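Local structure of structure-specific endonuclease subunit SLX1 (Candida glabrata, 4XLG) at residues Pro33-Arg36 and Leu37-His40. The protein probably cuts branched DNA near junctions of single and double strands, as the catalytic subunit of the SLX1-SLX4 endonuclease in repair and recombination. The protein carries 1 engineered substitution. Numbering follows the deposited sequence.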
loop_
_atom_site.group_PDB
_atom_site.type_symbol
_atom_site.label_atom_id
_atom_site.label_comp_id
_atom_site.label_asym_id
_atom_site.label_seq_id
_atom_site.Cartn_x
_atom_site.Cartn_y
_atom_site.Cartn_z
ATOM N N PRO B 33 12.409 7.689 -0.443
ATOM C CA PRO B 33 12.813 7.937 0.957
ATOM C C PRO B 33 14.275 8.360 1.067
ATOM O O PRO B 33 14.623 8.997 2.091
ATOM C CB PRO B 33 12.559 6.577 1.652
ATOM C CG PRO B 33 12.806 5.535 0.505
ATOM C CD PRO B 33 12.193 6.255 -0.734
ATOM N N VAL B 34 15.127 8.024 0.078
ATOM C CA VAL B 34 16.521 8.428 0.160
ATOM C C VAL B 34 16.633 9.957 -0.041
ATOM O O VAL B 34 17.237 10.685 0.775
ATOM C CB VAL B 34 17.400 7.684 -0.920
ATOM C CG1 VAL B 34 18.851 8.178 -0.755
ATOM C CG2 VAL B 34 17.267 6.134 -0.667
ATOM N N ARG B 35 16.016 10.431 -1.152
ATOM C CA ARG B 35 16.012 11.848 -1.448
ATOM C C ARG B 35 15.325 12.628 -0.287
ATOM O O ARG B 35 15.807 13.698 0.164
ATOM C CB ARG B 35 15.259 12.082 -2.752
ATOM C CG ARG B 35 15.259 13.550 -3.161
ATOM C CD ARG B 35 14.724 13.648 -4.616
ATOM N NE ARG B 35 14.935 15.042 -4.973
ATOM C CZ ARG B 35 14.039 15.982 -4.692
ATOM N NH1 ARG B 35 14.287 17.259 -4.993
ATOM N NH2 ARG B 35 12.873 15.609 -4.151
ATOM N N ARG B 36 14.237 12.044 0.200
ATOM C CA ARG B 36 13.475 12.723 1.288
ATOM C C ARG B 36 14.310 12.835 2.544
ATOM O O ARG B 36 14.328 13.880 3.210
ATOM C CB ARG B 36 12.204 11.971 1.599
ATOM C CG ARG B 36 11.366 12.585 2.790
ATOM C CD ARG B 36 10.970 14.043 2.523
ATOM N NE ARG B 36 10.136 14.128 1.319
ATOM C CZ ARG B 36 8.864 13.761 1.282
ATOM N NH1 ARG B 36 8.217 13.805 0.111
ATOM N NH2 ARG B 36 8.201 13.423 2.391
ATOM N N LEU B 37 14.987 11.748 2.915
ATOM C CA LEU B 37 15.828 11.837 4.100
ATOM C C LEU B 37 16.962 12.852 3.912
ATOM O O LEU B 37 17.275 13.600 4.840
ATOM C CB LEU B 37 16.350 10.418 4.444
ATOM C CG LEU B 37 17.132 10.281 5.751
ATOM C CD1 LEU B 37 16.302 10.788 6.962
ATOM C CD2 LEU B 37 17.460 8.752 5.870
ATOM N N ARG B 38 17.570 12.953 2.713
ATOM C CA ARG B 38 18.543 14.041 2.510
ATOM C C ARG B 38 17.947 15.433 2.694
ATOM O O ARG B 38 18.642 16.334 3.172
ATOM C CB ARG B 38 19.194 14.054 1.072
ATOM C CG ARG B 38 20.065 12.876 0.719
ATOM C CD ARG B 38 20.959 13.247 -0.563
ATOM N NE ARG B 38 20.127 13.626 -1.716
ATOM C CZ ARG B 38 19.603 12.714 -2.533
ATOM N NH1 ARG B 38 19.858 11.424 -2.306
ATOM N NH2 ARG B 38 18.844 13.077 -3.552
ATOM N N GLN B 39 16.716 15.617 2.217
ATOM C CA GLN B 39 16.033 16.933 2.355
ATOM C C GLN B 39 15.796 17.226 3.852
ATOM O O GLN B 39 15.997 18.349 4.319
ATOM C CB GLN B 39 14.717 16.937 1.612
ATOM C CG GLN B 39 14.942 17.028 0.062
ATOM C CD GLN B 39 13.613 16.921 -0.659
ATOM O OE1 GLN B 39 12.875 15.948 -0.486
ATOM N NE2 GLN B 39 13.257 17.966 -1.379
ATOM N N HIS B 40 15.367 16.219 4.587
ATOM C CA HIS B 40 15.155 16.450 6.042
ATOM C C HIS B 40 16.466 16.748 6.765
ATOM O O HIS B 40 16.502 17.541 7.744
ATOM C CB HIS B 40 14.482 15.225 6.731
ATOM C CG HIS B 40 13.020 15.088 6.430
ATOM N ND1 HIS B 40 12.106 16.095 6.684
ATOM C CD2 HIS B 40 12.301 14.033 5.986
ATOM C CE1 HIS B 40 10.897 15.679 6.356
ATOM N NE2 HIS B 40 10.982 14.417 5.974
HETATM O O HOH W 1 10.772 15.067 -1.524
#
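R36 and H40 meet one turn apart on helix 33-41, a local contact in the GIY-YIG nuclease domain, where this helix lies between the mixed sheet and the long helix 176-213. Bends at chi2 (58°) and chi3 (61°) curl the aliphatic part of R36 past the imidazole, with CD of R36 3.5 Å from NE2 of H40. Guanidinium and ring planes stand 83° apart. Y14 OH bonds to both R36 NH2 and H40 NE2, tying the two ends together, and S29 O also takes R36 NH2. Toward Q39 the link is a water: it accepts from R36 NE at 3.1 Å, in the guanidinium plane, and donates to OE1 of Q39 at an unusually short 2.5 Å; Q39 NE2 is held by L44 O. The extended R35 chain crosses this amide obliquely, with CD of Q39 over one face of its guanidinium. On the other side of R35, R38 folds back, laying its guanidinium face over CA of R35, while R38 NH1 touches CG1 of V34 at 3.7 Å. Four backbone bonds hold the turns, from L37 N to P33 O through H40 N to R36 O (2.9 Å). P33 and L37 pack against M62 of the sheet and, with V34, touch helix 176-213. With R36 and H40 bonded to the hairpin strands and R35 and R38 exposed, this i to i+4 ladder is that of an amphipathic alpha-helix, here the one following the first beta-hairpin of the GIY-YIG fold.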